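Local coordinates for protein aminoglycoside N(3)-acetyltransferase (Enterobacter cloacae, PDB 6NP4) that probably confers resistance to 2-deoxystreptamine antibiotics such as gentamicin, kanamycin and tobramycin by transferring an acetyl group from acetyl-CoA to their 3-amino group, at residues A115-S120 and H135-A140; Y141-P146 and L170-A175. One frame throughout, in Å; residues are numbered along the deposited sequence. Where two conformers were deposited one is given.

Interaction 1 (A115-S120 and H135-A140); sequences AHPDAS and HEMGAA. With TOY (tobramycin), chain B.
H116 and H135 both hold CG anti to their backbone nitrogen, with chi1 of -167° and -161°, and this turns the two rings in between the loops. CB of H116 sits over the centre of the H135 ring, 3.5 Å from its centroid, a CH-pi contact. The two imidazoles are oblique to each other, with planes at 41°. The H135 ring is fixed at both nitrogens. NE2 donates to A140 O at 2.8 Å, within its own loop, and ND1 is hydrogen-bonded to OG of S114. At its edge, CE1 of H135 lies 3.2 Å from A119 O.

The H116 ring is packed between two side chains. SD of M137 lies over one face, 4.1 Å from the ring centroid, as a sulfur-aromatic contact. CB of A119 covers the opposite face, toward the rim. E136 O approaches the ring edge, 3.4 Å from CD2 of H116. A water joins NE2 of H116 to the backbone N of G138, at 2.8 Å from each. A second water connects A115 O, weakly, to H135 O. CB of A119 also packs on CB of A140.

D118 takes no part in the packing between the loops. Its OD1 accepts from N33 of tobramycin and its OD2 from O23; OD1 also bonds to S65. P117 and M137 continue the packing onto strand 184-193. Two irregular loops, 135-140 carrying a type II beta turn from E136 to A139, thus pack beside the aminoglycoside-binding site, where the carboxylate of D118 meets a sugar ring of the drug.

Interaction 2 (Y141-P146 and L170-A175); sequences YGPRSP and LHYAEA. With TOY (tobramycin), chain B.
Loop 141-146 runs past the side of helix 170-176, coming closest where the CA atoms of G142 and Y172 are 4.5 Å apart, and then folds into a type II beta turn from G142 to S145. The side chains of Y141 and H171 run alongside each other toward the drug. Each has CG anti to its carbonyl carbon, chi1 -49° for Y141 and -65° for H171, which sends both toward tobramycin. CB of Y141 touches CB of H171 at 3.5 Å. The rings are oblique, and CD2 of H171 lies over one face of the Y141 ring.

The ends of both side chains reach tobramycin. OH of Y141 accepts from N12 at 3.0 Å, and NE2 of H171 accepts from N32 at 2.9 Å. At the other ring nitrogen, ND1 of H171 donates to OE2 of E174 at 2.8 Å, nearly straight at 169°. OE2 lies in the ring plane, but is itself met from above the carboxylate plane. This bond would hold the ring rotation, with NE2 toward the amine.

Y172 brings its ring edge to Y141 O, and its CE2 packs on CD of P143 at 3.9 Å. CB of A175 meets CA of G142 at 3.8 Å. G142 O accepts from both N and OG of S145, which holds the turn just before helix 146-152 with S145 as N-cap. The arrangement is a loop-helix junction beside the 2-deoxystreptamine ring, with a His-carboxylate pair at a residue that also binds acetyl-CoA.

Overall arrangement
Interactions 1 and 2 follow each other along the chain, since segment 135-140 runs directly into 141-146. Their centres are 11 Å apart and they touch. CG of H135 packs on CD of P146 at 3.3 Å, and CB of A119 lies 3.7 Å from OH of Y141. Both line the tobramycin site but reach different parts of the drug. Interaction 1 supplies D118 to one of its sugars, whereas interaction 2 supplies Y141 and H171 to the two amines of the central ring. E68, S207, N208 and D221 also bond to tobramycin. H171 also binds acetyl-CoA, consistent with interaction 2 lying where the binding sites of drug and acetyl donor meet.

Interaction 1 (A115-S120 and H135-A140)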
loop_
_atom_site.group_PDB
_atom_site.type_symbol
_atom_site.label_atom_id
_atom_site.label_comp_id
_atom_site.label_asym_id
_atom_site.label_seq_id
_atom_site.Cartn_x
_atom_site.Cartn_y
_atom_site.Cartn_z
ATOM N N ALA A 115 -6.576 10.964 2.598
ATOM C CA ALA A 115 -6.955 12.064 1.738
ATOM C C ALA A 115 -6.152 12.169 0.452
ATOM O O ALA A 115 -6.495 12.987 -0.404
ATOM C CB ALA A 115 -6.797 13.358 2.529
ATOM N N HIS A 116 -5.059 11.450 0.317
ATOM C CA HIS A 116 -4.207 11.572 -0.867
ATOM C C HIS A 116 -4.848 10.771 -1.988
ATOM O O HIS A 116 -4.959 9.556 -1.872
ATOM C CB HIS A 116 -2.834 11.003 -0.546
ATOM C CG HIS A 116 -1.789 11.334 -1.559
ATOM N ND1 HIS A 116 -1.894 10.967 -2.889
ATOM C CD2 HIS A 116 -0.590 11.948 -1.404
ATOM C CE1 HIS A 116 -0.794 11.362 -3.506
ATOM N NE2 HIS A 116 0.001 11.955 -2.632
ATOM N N PRO A 117 -5.320 11.392 -3.072
ATOM C CA PRO A 117 -6.128 10.605 -4.015
ATOM C C PRO A 117 -5.363 9.496 -4.713
ATOM O O PRO A 117 -5.931 8.438 -4.990
ATOM C CB PRO A 117 -6.635 11.669 -4.999
ATOM C CG PRO A 117 -6.617 12.915 -4.200
ATOM C CD PRO A 117 -5.384 12.827 -3.369
ATOM N N ASP A 118 -4.085 9.705 -5.023
ATOM C CA ASP A 118 -3.330 8.693 -5.750
ATOM C C ASP A 118 -2.745 7.645 -4.807
ATOM O O ASP A 118 -2.679 6.468 -5.162
ATOM C CB ASP A 118 -2.233 9.358 -6.587
ATOM C CG ASP A 118 -1.602 8.393 -7.560
ATOM O OD1 ASP A 118 -2.272 7.980 -8.530
ATOM O OD2 ASP A 118 -0.434 8.018 -7.341
ATOM N N ALA A 119 -2.299 8.073 -3.636
ATOM C CA ALA A 119 -1.653 7.189 -2.662
ATOM C C ALA A 119 -2.630 6.702 -1.589
ATOM O O ALA A 119 -2.196 6.198 -0.550
ATOM C CB ALA A 119 -0.482 7.918 -2.021
ATOM N N SER A 120 -3.936 6.813 -1.825
ATOM C CA SER A 120 -4.902 6.641 -0.744
ATOM C C SER A 120 -4.727 5.317 -0.003
ATOM O O SER A 120 -4.572 4.253 -0.605
ATOM C CB SER A 120 -6.318 6.737 -1.313
ATOM O OG SER A 120 -7.300 6.805 -0.282
ATOM N N HIS A 135 -2.395 12.921 5.346
ATOM C CA HIS A 135 -1.858 12.298 4.146
ATOM C C HIS A 135 -1.908 13.348 3.040
ATOM O O HIS A 135 -2.857 13.413 2.260
ATOM C CB HIS A 135 -2.572 11.025 3.752
ATOM C CG HIS A 135 -1.772 10.181 2.835
ATOM N ND1 HIS A 135 -2.260 9.021 2.277
ATOM C CD2 HIS A 135 -0.496 10.327 2.393
ATOM C CE1 HIS A 135 -1.295 8.474 1.547
ATOM N NE2 HIS A 135 -0.229 9.259 1.584
ATOM N N GLU A 136 -0.880 14.163 2.990
ATOM C CA GLU A 136 -0.855 15.347 2.153
ATOM C C GLU A 136 -0.169 15.082 0.828
ATOM O O GLU A 136 0.734 14.255 0.725
ATOM C CB GLU A 136 -0.144 16.460 2.900
ATOM C CG GLU A 136 -0.973 16.888 4.105
ATOM C CD GLU A 136 -0.321 17.841 5.072
ATOM O OE1 GLU A 136 0.857 18.204 4.900
ATOM O OE2 GLU A 136 -1.016 18.220 6.043
ATOM N N MET A 137 -0.604 15.826 -0.177
ATOM C CA MET A 137 0.103 15.857 -1.433
ATOM C C MET A 137 1.556 16.236 -1.171
ATOM O O MET A 137 1.847 17.141 -0.386
ATOM C CB MET A 137 -0.588 16.875 -2.352
ATOM C CG MET A 137 -1.951 16.355 -2.859
ATOM S SD MET A 137 -1.860 15.126 -4.144
ATOM C CE MET A 137 -1.551 16.200 -5.547
ATOM N N GLY A 138 2.466 15.522 -1.828
ATOM C CA GLY A 138 3.893 15.657 -1.610
ATOM C C GLY A 138 4.455 14.733 -0.553
ATOM O O GLY A 138 5.670 14.726 -0.367
ATOM N N ALA A 139 3.608 13.940 0.118
ATOM C CA ALA A 139 4.004 12.982 1.161
ATOM C C ALA A 139 3.283 11.645 0.926
ATOM O O ALA A 139 2.550 11.118 1.777
ATOM C CB ALA A 139 3.710 13.535 2.548
ATOM N N ALA A 140 3.493 11.067 -0.247
ATOM C CA ALA A 140 2.748 9.876 -0.643
ATOM C C ALA A 140 3.090 8.672 0.230
ATOM O O ALA A 140 2.189 8.069 0.825
ATOM C CB ALA A 140 2.953 9.559 -2.122
HETATM C C11 TOY B . 3.806 -1.079 -10.378
HETATM O O11 TOY B . 3.865 -0.625 -9.062
HETATM C C21 TOY B . 3.628 -2.613 -10.344
HETATM N N21 TOY B . 2.425 -2.932 -9.522
HETATM C C31 TOY B . 4.798 -3.296 -9.784
HETATM C C41 TOY B . 6.035 -2.907 -10.491
HETATM O O41 TOY B . 7.184 -3.377 -9.772
HETATM C C51 TOY B . 6.196 -1.395 -10.583
HETATM O O51 TOY B . 5.001 -0.763 -11.151
HETATM C C61 TOY B . 7.363 -1.068 -11.463
HETATM N N61 TOY B . 7.588 0.368 -11.486
HETATM C C12 TOY B . 2.518 2.977 -7.244
HETATM N N12 TOY B . 2.404 4.325 -6.687
HETATM C C22 TOY B . 3.748 2.276 -6.656
HETATM C C32 TOY B . 3.859 0.848 -7.227
HETATM N N32 TOY B . 5.067 0.207 -6.727
HETATM C C42 TOY B . 3.899 0.772 -8.769
HETATM C C52 TOY B . 2.752 1.597 -9.366
HETATM O O52 TOY B . 2.937 1.735 -10.753
HETATM C C62 TOY B . 2.652 3.011 -8.766
HETATM O O62 TOY B . 1.515 3.647 -9.300
HETATM C C13 TOY B . 1.681 4.912 -9.831
HETATM C C23 TOY B . 0.363 5.644 -9.639
HETATM O O23 TOY B . 0.084 5.642 -8.249
HETATM C C33 TOY B . -0.744 4.992 -10.399
HETATM N N33 TOY B . -2.033 5.760 -10.170
HETATM C C43 TOY B . -0.395 4.872 -11.859
HETATM O O43 TOY B . -1.409 4.148 -12.553
HETATM C C53 TOY B . 0.951 4.153 -12.016
HETATM O O53 TOY B . 1.962 4.890 -11.265
HETATM C C63 TOY B . 1.380 3.997 -13.447
HETATM O O63 TOY B . 1.387 5.231 -14.104
HETATM O O HOH W 1 -4.101 14.966 0.327
HETATM O O HOH W 2 2.422 13.196 -3.410
#

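Interaction 2 (Y141-P146 and L170-A175)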
loop_
_atom_site.group_PDB
_atom_site.type_symbol
_atom_site.label_atom_id
_atom_site.label_comp_id
_atom_site.label_asym_id
_atom_site.label_seq_id
_atom_site.Cartn_x
_atom_site.Cartn_y
_atom_site.Cartn_z
ATOM N N TYR A 141 4.380 8.296 0.289
ATOM C CA TYR A 141 4.826 7.079 0.966
ATOM C C TYR A 141 5.929 7.315 1.977
ATOM O O TYR A 141 6.405 6.351 2.591
ATOM C CB TYR A 141 5.280 6.003 -0.041
ATOM C CG TYR A 141 4.284 5.802 -1.130
ATOM C CD1 TYR A 141 3.048 5.206 -0.901
ATOM C CD2 TYR A 141 4.515 6.327 -2.388
ATOM C CE1 TYR A 141 2.112 5.101 -1.890
ATOM C CE2 TYR A 141 3.563 6.214 -3.392
ATOM C CZ TYR A 141 2.363 5.610 -3.135
ATOM O OH TYR A 141 1.383 5.529 -4.113
ATOM N N GLY A 142 6.387 8.542 2.113
ATOM C CA GLY A 142 7.526 8.858 2.924
ATOM C C GLY A 142 7.166 9.384 4.295
ATOM O O GLY A 142 6.083 9.120 4.838
ATOM N N PRO A 143 8.079 10.141 4.896
ATOM C CA PRO A 143 7.790 10.807 6.164
ATOM C C PRO A 143 6.437 11.514 6.126
ATOM O O PRO A 143 6.045 12.129 5.128
ATOM C CB PRO A 143 8.958 11.787 6.303
ATOM C CG PRO A 143 10.107 11.043 5.625
ATOM C CD PRO A 143 9.469 10.377 4.445
ATOM N N ARG A 144 5.713 11.400 7.230
ATOM C CA ARG A 144 4.437 12.066 7.484
ATOM C C ARG A 144 3.267 11.342 6.826
ATOM O O ARG A 144 2.122 11.774 7.009
ATOM C CB ARG A 144 4.416 13.554 7.140
ATOM C CG ARG A 144 5.539 14.332 7.851
ATOM C CD ARG A 144 5.485 15.848 7.637
ATOM N NE ARG A 144 4.257 16.451 8.158
ATOM C CZ ARG A 144 4.084 16.904 9.403
ATOM N NH1 ARG A 144 5.066 16.825 10.299
ATOM N NH2 ARG A 144 2.918 17.444 9.743
ATOM N N SER A 145 3.490 10.265 6.096
ATOM C CA SER A 145 2.427 9.511 5.453
ATOM C C SER A 145 1.914 8.421 6.380
ATOM O O SER A 145 2.552 8.060 7.388
ATOM C CB SER A 145 2.937 8.878 4.162
ATOM O OG SER A 145 3.788 7.776 4.441
ATOM N N PRO A 146 0.813 7.774 6.006
ATOM C CA PRO A 146 0.364 6.588 6.755
ATOM C C PRO A 146 1.407 5.489 6.814
ATOM O O PRO A 146 1.467 4.766 7.810
ATOM C CB PRO A 146 -0.911 6.177 6.004
ATOM C CG PRO A 146 -1.447 7.495 5.457
ATOM C CD PRO A 146 -0.202 8.237 5.042
ATOM N N LEU A 170 8.215 -0.219 1.069
ATOM C CA LEU A 170 9.593 0.068 0.656
ATOM C C LEU A 170 9.714 1.382 -0.097
ATOM O O LEU A 170 10.837 1.904 -0.205
ATOM C CB LEU A 170 10.183 -1.092 -0.149
ATOM C CG LEU A 170 10.774 -2.195 0.726
ATOM C CD1 LEU A 170 11.021 -3.449 -0.091
ATOM C CD2 LEU A 170 12.041 -1.701 1.421
ATOM N N HIS A 171 8.621 1.981 -0.551
ATOM C CA HIS A 171 8.711 3.343 -1.075
ATOM C C HIS A 171 9.121 4.345 0.001
ATOM O O HIS A 171 9.665 5.401 -0.337
ATOM C CB HIS A 171 7.411 3.771 -1.762
ATOM C CG HIS A 171 7.105 2.975 -2.990
ATOM N ND1 HIS A 171 7.976 2.871 -4.051
ATOM C CD2 HIS A 171 6.021 2.246 -3.337
ATOM C CE1 HIS A 171 7.441 2.109 -4.991
ATOM N NE2 HIS A 171 6.254 1.716 -4.584
ATOM N N TYR A 172 8.920 4.031 1.287
ATOM C CA TYR A 172 9.455 4.877 2.338
ATOM C C TYR A 172 10.987 4.864 2.295
ATOM O O TYR A 172 11.634 5.902 2.474
ATOM C CB TYR A 172 8.941 4.409 3.713
ATOM C CG TYR A 172 9.424 5.255 4.856
ATOM C CD1 TYR A 172 10.686 5.080 5.396
ATOM C CD2 TYR A 172 8.633 6.260 5.400
ATOM C CE1 TYR A 172 11.143 5.876 6.411
ATOM C CE2 TYR A 172 9.073 7.060 6.413
ATOM C CZ TYR A 172 10.351 6.872 6.910
ATOM O OH TYR A 172 10.829 7.672 7.909
ATOM N N ALA A 173 11.585 3.685 2.123
ATOM C CA ALA A 173 13.044 3.607 2.049
ATOM C C ALA A 173 13.571 4.467 0.911
ATOM O O ALA A 173 14.587 5.154 1.055
ATOM C CB ALA A 173 13.480 2.153 1.875
ATOM N N GLU A 174 12.889 4.428 -0.234
ATOM C CA GLU A 174 13.292 5.257 -1.361
ATOM C C GLU A 174 13.209 6.734 -1.008
ATOM O O GLU A 174 14.098 7.516 -1.363
ATOM C CB GLU A 174 12.404 4.949 -2.574
ATOM C CG GLU A 174 12.557 3.562 -3.141
ATOM C CD GLU A 174 11.716 3.312 -4.342
ATOM O OE1 GLU A 174 12.207 2.665 -5.274
ATOM O OE2 GLU A 174 10.583 3.798 -4.387
ATOM N N ALA A 175 12.137 7.135 -0.327
ATOM C CA ALA A 175 11.952 8.536 0.020
ATOM C C ALA A 175 13.086 9.069 0.877
ATOM O O ALA A 175 13.534 10.198 0.668
ATOM C CB ALA A 175 10.621 8.718 0.747
HETATM C C11 TOY B . 3.806 -1.079 -10.378
HETATM O O11 TOY B . 3.865 -0.625 -9.062
HETATM C C21 TOY B . 3.628 -2.613 -10.344
HETATM N N21 TOY B . 2.425 -2.932 -9.522
HETATM C C31 TOY B . 4.798 -3.296 -9.784
HETATM C C41 TOY B . 6.035 -2.907 -10.491
HETATM O O41 TOY B . 7.184 -3.377 -9.772
HETATM C C51 TOY B . 6.196 -1.395 -10.583
HETATM O O51 TOY B . 5.001 -0.763 -11.151
HETATM C C61 TOY B . 7.363 -1.068 -11.463
HETATM N N61 TOY B . 7.588 0.368 -11.486
HETATM C C12 TOY B . 2.518 2.977 -7.244
HETATM N N12 TOY B . 2.404 4.325 -6.687
HETATM C C22 TOY B . 3.748 2.276 -6.656
HETATM C C32 TOY B . 3.859 0.848 -7.227
HETATM N N32 TOY B . 5.067 0.207 -6.727
HETATM C C42 TOY B . 3.899 0.772 -8.769
HETATM C C52 TOY B . 2.752 1.597 -9.366
HETATM O O52 TOY B . 2.937 1.735 -10.753
HETATM C C62 TOY B . 2.652 3.011 -8.766
HETATM O O62 TOY B . 1.515 3.647 -9.300
HETATM C C13 TOY B . 1.681 4.912 -9.831
HETATM C C23 TOY B . 0.363 5.644 -9.639
HETATM O O23 TOY B . 0.084 5.642 -8.249
HETATM C C33 TOY B . -0.744 4.992 -10.399
HETATM N N33 TOY B . -2.033 5.760 -10.170
HETATM C C43 TOY B . -0.395 4.872 -11.859
HETATM O O43 TOY B . -1.409 4.148 -12.553
HETATM C C53 TOY B . 0.951 4.153 -12.016
HETATM O O53 TOY B . 1.962 4.890 -11.265
HETATM C C63 TOY B . 1.380 3.997 -13.447
HETATM O O63 TOY B . 1.387 5.231 -14.104
#